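PDB 2O8R: polyphosphate kinase from Porphyromonas gingivalis, which probably catalyses the reversible transfer of the terminal phosphate of ATP to a growing polyphosphate chain, with magnesium as cofactor. Local coordinates for residues E318-P322 and D592-E596; D344-P350 and S475-T481. The protein carries 3 engineered substitutions. All coordinates share one frame; numbering follows the deposited sequence.

From the N terminus, residues 318-322 come first, in the loop between strand 294-297 and helix 328-331. Strand 345-349 of interaction 2 follows and pairs with strand 474-481, closing a loop of 124 residues within the first C-terminal family region. Only then does the chain reach 592-596, in the second such region, which returns to 318-322 and closes the longer loop of interaction 1, so that interaction 2 lies wholly within it. The two centres are 18 Å apart, yet the contacts meet: strand 595-596 runs parallel beside strand 474-481, tying the two regions together, with Leu595 O 2.8 Å from Ser475 N, and the Tyr594 ring packs on Pro350.

Interaction 1: residues E318-P322 and D592-E596; sequences ETLTP and DMYLE
The selenium end of Met593 slides past Thr319 in the opposite direction, bringing SE to 3.3 Å from Thr319 OG1. With Met593 CG anti to the backbone N (chi1 -164°), the side chain runs extended as far as SE and spans the space between two backbones whose nearest CA atoms are 9.0 Å apart; it bends at the last torsion, which leaves CE beside Thr319 OG1 as well. The hydroxyl of Thr319 is bound to Asp37, on helix 35-63, and this aspartate also touches Met593. Thr321 meets the same selenomethionine at about a right angle, its CG2 lying 3.9 Å from Met593 SE. The neighbouring Tyr594 reaches the loop with its hydroxyl end: its ring is slanted to the Thr321 methyl, while its OH rests 3.9 Å from Thr321 CB and equally far from Pro322 CD. The contact is thus small and built from van der Waals touches, burying 180 Å² in all. Helix 678-691 borders it, with Tyr683 against Pro322 and Gln679 against Met593. The arrangement is surface packing of the loop ahead of helix 328-331 on segment 592-596, near Tyr474 and His597, predicted ATP-binding residues of this PPK1-family kinase.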
loop_
_atom_site.group_PDB
_atom_site.type_symbol
_atom_site.label_atom_id
_atom_site.label_comp_id
_atom_site.label_asym_id
_atom_site.label_seq_id
_atom_site.Cartn_x
_atom_site.Cartn_y
_atom_site.Cartn_z
ATOM N N GLU A 318 -10.642 -23.949 7.493
ATOM C CA GLU A 318 -10.440 -22.729 8.300
ATOM C C GLU A 318 -11.726 -22.295 9.020
ATOM O O GLU A 318 -12.787 -22.251 8.408
ATOM C CB GLU A 318 -9.944 -21.589 7.414
ATOM C CG GLU A 318 -10.918 -21.192 6.301
ATOM C CD GLU A 318 -10.369 -20.132 5.371
ATOM O OE1 GLU A 318 -9.125 -20.046 5.214
ATOM O OE2 GLU A 318 -11.193 -19.393 4.786
ATOM N N THR A 319 -11.639 -21.969 10.307
ATOM C CA THR A 319 -12.843 -21.611 11.062
ATOM C C THR A 319 -13.496 -20.398 10.456
ATOM O O THR A 319 -12.851 -19.375 10.248
ATOM C CB THR A 319 -12.576 -21.318 12.548
ATOM O OG1 THR A 319 -11.381 -20.549 12.649
ATOM C CG2 THR A 319 -12.405 -22.633 13.329
ATOM N N LEU A 320 -14.780 -20.535 10.152
ATOM C CA LEU A 320 -15.554 -19.430 9.620
ATOM C C LEU A 320 -15.976 -18.513 10.752
ATOM O O LEU A 320 -16.695 -18.930 11.660
ATOM C CB LEU A 320 -16.768 -19.964 8.860
ATOM C CG LEU A 320 -18.038 -19.123 8.754
ATOM C CD1 LEU A 320 -17.896 -18.002 7.733
ATOM C CD2 LEU A 320 -19.187 -20.033 8.406
ATOM N N THR A 321 -15.526 -17.265 10.705
ATOM C CA THR A 321 -15.935 -16.296 11.708
ATOM C C THR A 321 -17.351 -15.784 11.415
ATOM O O THR A 321 -17.669 -15.450 10.278
ATOM C CB THR A 321 -14.950 -15.135 11.797
ATOM O OG1 THR A 321 -15.099 -14.311 10.641
ATOM C CG2 THR A 321 -13.506 -15.662 11.901
ATOM N N PRO A 322 -18.209 -15.728 12.447
ATOM C CA PRO A 322 -19.618 -15.413 12.254
ATOM C C PRO A 322 -19.881 -13.968 11.852
ATOM O O PRO A 322 -18.998 -13.112 11.937
ATOM C CB PRO A 322 -20.238 -15.676 13.631
ATOM C CG PRO A 322 -19.220 -16.455 14.393
ATOM C CD PRO A 322 -17.908 -15.960 13.865
ATOM N N ASP A 592 -6.681 -17.471 21.667
ATOM C CA ASP A 592 -7.573 -18.109 20.716
ATOM C C ASP A 592 -7.403 -17.320 19.403
ATOM O O ASP A 592 -6.457 -16.532 19.268
ATOM C CB ASP A 592 -9.007 -18.019 21.243
ATOM C CG ASP A 592 -9.940 -19.112 20.697
ATOM O OD1 ASP A 592 -9.570 -19.863 19.772
ATOM O OD2 ASP A 592 -11.082 -19.212 21.205
HETATM N N MSE A 593 -8.311 -17.514 18.447
HETATM C CA MSE A 593 -8.210 -16.855 17.145
HETATM C C MSE A 593 -8.204 -15.320 17.183
HETATM O O MSE A 593 -7.454 -14.684 16.437
HETATM C CB MSE A 593 -9.324 -17.330 16.230
HETATM C CG MSE A 593 -9.057 -17.008 14.780
HETATM SE SE MSE A 593 -10.493 -17.551 13.597
HETATM C CE MSE A 593 -9.391 -17.950 12.032
ATOM N N TYR A 594 -9.047 -14.733 18.032
ATOM C CA TYR A 594 -9.074 -13.289 18.200
ATOM C C TYR A 594 -8.031 -12.904 19.212
ATOM O O TYR A 594 -7.798 -13.629 20.173
ATOM C CB TYR A 594 -10.435 -12.787 18.699
ATOM C CG TYR A 594 -11.620 -13.141 17.837
ATOM C CD1 TYR A 594 -11.507 -13.244 16.458
ATOM C CD2 TYR A 594 -12.865 -13.333 18.405
ATOM C CE1 TYR A 594 -12.582 -13.565 15.690
ATOM C CE2 TYR A 594 -13.946 -13.643 17.642
ATOM C CZ TYR A 594 -13.806 -13.766 16.287
ATOM O OH TYR A 594 -14.907 -14.086 15.528
ATOM N N LEU A 595 -7.398 -11.759 19.006
ATOM C CA LEU A 595 -6.424 -11.292 19.969
ATOM C C LEU A 595 -7.181 -10.644 21.126
ATOM O O LEU A 595 -7.923 -9.668 20.947
ATOM C CB LEU A 595 -5.417 -10.353 19.308
ATOM C CG LEU A 595 -4.211 -9.871 20.110
ATOM C CD1 LEU A 595 -2.911 -9.947 19.317
ATOM C CD2 LEU A 595 -4.458 -8.468 20.542
ATOM N N GLU A 596 -7.015 -11.237 22.305
ATOM C CA GLU A 596 -7.707 -10.808 23.515
ATOM C C GLU A 596 -7.113 -9.508 24.026
ATOM O O GLU A 596 -6.177 -9.494 24.819
ATOM C CB GLU A 596 -7.614 -11.895 24.573
ATOM C CG GLU A 596 -8.463 -13.117 24.279
ATOM C CD GLU A 596 -9.957 -12.849 24.398
ATOM O OE1 GLU A 596 -10.363 -11.987 25.202
ATOM O OE2 GLU A 596 -10.733 -13.503 23.684
#

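Interaction 2: residues D344-P350 and S475-T481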
loop_
_atom_site.group_PDB
_atom_site.type_symbol
_atom_site.label_atom_id
_atom_site.label_comp_id
_atom_site.label_asym_id
_atom_site.label_seq_id
_atom_site.Cartn_x
_atom_site.Cartn_y
_atom_site.Cartn_z
ATOM N N ASP A 344 -26.485 4.650 27.167
ATOM C CA ASP A 344 -25.131 4.183 26.938
ATOM C C ASP A 344 -25.140 2.900 26.153
ATOM O O ASP A 344 -26.050 2.089 26.277
ATOM C CB ASP A 344 -24.420 3.904 28.256
ATOM C CG ASP A 344 -24.073 5.155 29.005
ATOM O OD1 ASP A 344 -24.243 6.256 28.431
ATOM O OD2 ASP A 344 -23.631 5.029 30.167
ATOM N N TYR A 345 -24.101 2.712 25.352
ATOM C CA TYR A 345 -23.936 1.483 24.610
ATOM C C TYR A 345 -22.525 0.886 24.812
ATOM O O TYR A 345 -21.539 1.596 25.021
ATOM C CB TYR A 345 -24.296 1.698 23.128
ATOM C CG TYR A 345 -25.780 1.909 22.881
ATOM C CD1 TYR A 345 -26.611 0.850 22.483
ATOM C CD2 TYR A 345 -26.356 3.166 23.046
ATOM C CE1 TYR A 345 -27.982 1.048 22.270
ATOM C CE2 TYR A 345 -27.712 3.371 22.835
ATOM C CZ TYR A 345 -28.518 2.319 22.443
ATOM O OH TYR A 345 -29.862 2.566 22.244
ATOM N N LEU A 346 -22.455 -0.431 24.775
ATOM C CA LEU A 346 -21.201 -1.141 24.866
ATOM C C LEU A 346 -21.078 -1.930 23.583
ATOM O O LEU A 346 -21.967 -2.701 23.237
ATOM C CB LEU A 346 -21.273 -2.110 26.032
ATOM C CG LEU A 346 -20.080 -2.361 26.926
ATOM C CD1 LEU A 346 -19.419 -1.049 27.370
ATOM C CD2 LEU A 346 -20.608 -3.138 28.105
ATOM N N ILE A 347 -19.991 -1.732 22.857
ATOM C CA ILE A 347 -19.783 -2.495 21.637
ATOM C C ILE A 347 -18.555 -3.371 21.781
ATOM O O ILE A 347 -17.455 -2.891 22.058
ATOM C CB ILE A 347 -19.622 -1.582 20.427
ATOM C CG1 ILE A 347 -20.876 -0.716 20.231
ATOM C CG2 ILE A 347 -19.254 -2.393 19.191
ATOM C CD1 ILE A 347 -22.179 -1.489 20.106
ATOM N N HIS A 348 -18.763 -4.663 21.604
ATOM C CA HIS A 348 -17.709 -5.642 21.743
ATOM C C HIS A 348 -17.340 -6.149 20.370
ATOM O O HIS A 348 -18.081 -6.919 19.750
ATOM C CB HIS A 348 -18.184 -6.799 22.617
ATOM C CG HIS A 348 -18.734 -6.364 23.938
ATOM N ND1 HIS A 348 -17.930 -5.945 24.976
ATOM C CD2 HIS A 348 -20.008 -6.285 24.390
ATOM C CE1 HIS A 348 -18.687 -5.622 26.009
ATOM N NE2 HIS A 348 -19.950 -5.820 25.679
ATOM N N VAL A 349 -16.186 -5.732 19.887
ATOM C CA VAL A 349 -15.836 -6.108 18.537
ATOM C C VAL A 349 -14.875 -7.236 18.439
ATOM O O VAL A 349 -13.959 -7.344 19.256
ATOM C CB VAL A 349 -15.177 -4.989 17.700
ATOM C CG1 VAL A 349 -16.127 -3.847 17.469
ATOM C CG2 VAL A 349 -13.826 -4.543 18.321
ATOM N N PRO A 350 -15.298 -8.210 17.657
ATOM C CA PRO A 350 -15.421 -8.713 16.316
ATOM C C PRO A 350 -16.923 -9.037 16.293
ATOM O O PRO A 350 -17.571 -8.879 15.265
ATOM C CB PRO A 350 -14.573 -9.977 16.317
ATOM C CG PRO A 350 -14.028 -10.098 17.722
ATOM C CD PRO A 350 -15.002 -9.330 18.552
ATOM N N SER A 475 -10.125 -8.572 19.530
ATOM C CA SER A 475 -11.251 -8.397 20.425
ATOM C C SER A 475 -10.994 -7.120 21.242
ATOM O O SER A 475 -9.922 -6.956 21.836
ATOM C CB SER A 475 -11.420 -9.640 21.307
ATOM O OG SER A 475 -12.294 -9.420 22.401
ATOM N N ASP A 476 -11.964 -6.209 21.243
ATOM C CA ASP A 476 -11.850 -4.951 21.987
ATOM C C ASP A 476 -13.214 -4.487 22.487
ATOM O O ASP A 476 -14.261 -4.968 22.024
ATOM C CB ASP A 476 -11.261 -3.851 21.104
ATOM C CG ASP A 476 -9.764 -3.862 21.076
ATOM O OD1 ASP A 476 -9.145 -3.907 22.156
ATOM O OD2 ASP A 476 -9.207 -3.808 19.964
ATOM N N THR A 477 -13.204 -3.519 23.400
ATOM C CA THR A 477 -14.444 -3.020 23.984
ATOM C C THR A 477 -14.569 -1.487 23.924
ATOM O O THR A 477 -13.637 -0.746 24.267
ATOM C CB THR A 477 -14.589 -3.540 25.410
ATOM O OG1 THR A 477 -14.546 -4.974 25.382
ATOM C CG2 THR A 477 -15.909 -3.104 26.004
ATOM N N THR A 478 -15.725 -1.024 23.462
ATOM C CA THR A 478 -15.965 0.395 23.262
ATOM C C THR A 478 -17.228 0.841 23.997
ATOM O O THR A 478 -18.298 0.235 23.841
ATOM C CB THR A 478 -16.105 0.714 21.767
ATOM O OG1 THR A 478 -14.852 0.474 21.112
ATOM C CG2 THR A 478 -16.511 2.163 21.559
ATOM N N LEU A 479 -17.081 1.895 24.800
ATOM C CA LEU A 479 -18.188 2.543 25.473
ATOM C C LEU A 479 -18.610 3.781 24.712
ATOM O O LEU A 479 -17.777 4.590 24.332
ATOM C CB LEU A 479 -17.770 2.972 26.878
ATOM C CG LEU A 479 -18.870 3.689 27.665
ATOM C CD1 LEU A 479 -20.023 2.733 27.916
ATOM C CD2 LEU A 479 -18.341 4.267 28.967
HETATM N N MSE A 480 -19.911 3.941 24.509
HETATM C CA MSE A 480 -20.430 5.150 23.891
HETATM C C MSE A 480 -21.414 5.791 24.850
HETATM O O MSE A 480 -22.425 5.189 25.201
HETATM C CB MSE A 480 -21.072 4.818 22.549
HETATM C CG MSE A 480 -20.052 4.285 21.572
HETATM SE SE MSE A 480 -20.759 3.663 19.871
HETATM C CE MSE A 480 -20.835 5.332 18.884
ATOM N N THR A 481 -21.104 7.006 25.289
ATOM C CA THR A 481 -21.858 7.641 26.374
ATOM C C THR A 481 -22.116 9.106 26.098
ATOM O O THR A 481 -21.324 9.778 25.417
ATOM C CB THR A 481 -21.133 7.523 27.744
ATOM O OG1 THR A 481 -22.070 7.726 28.802
ATOM C CG2 THR A 481 -20.029 8.567 27.887
HETATM O O HOH W 1 -14.535 -7.970 22.039
#
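Strands 345-349 and 475-481 run antiparallel at 161°, and six backbone hydrogen bonds join them in three reciprocal pairs: Tyr345 with Met480, Ile347 with Thr478, and Val349 with Asp476. Ile347 N to Thr478 O, 2.8 Å, is one example. CA-H...O contacts run between the pairs and at both ends, as from Leu346 CA to Thr478 O at 3.4 Å.

Among the side-chain polar contacts, Thr481 OG1 donates to Asp344 OD1 over 2.6 Å, approaching from above the carboxylate plane by 44°. Thr481 OG1 lies anti to the backbone N (chi1 -160°), which sets it alongside the aspartate; it also receives the backbone N-H of Asn483. At the other end, a water donates to Val349 O and Asp476 O and is hydrogen-bonded to Ser475 OG. His348 and Thr477 lie side by side, with Thr477 OG1 at the ring edge, in its plane, 3.5 Å from His348 ND1; that hydroxyl is bonded to Ser598.

Apolar contacts occupy both faces. Leu346 CD1 meets Leu479 CD1 at 3.9 Å on the face shared with His348, where helix 636-651 packs. On the other face, Ile347 CG1 comes 4.4 Å from Met480 SE, and Val349 CG2 lies 3.8 Å from Asp476 CB; helix 355-365 touches Ile347 and Met480.

Asp476 projects on this second face, where OD1 accepts from His597 ND1 and Thr463 OG1. Its carboxylate probably helps to orient His597, a predicted ATP-binding residue. The chemistry implies a strand pair fixed by backbone bonding within the PLD-like sheet. Several of its buried polar atoms, such as Asp476 OD1 and the Thr477 and Thr478 hydroxyls, have partners on neighbouring residues, and Asp476 may help position part of the probable nucleotide site.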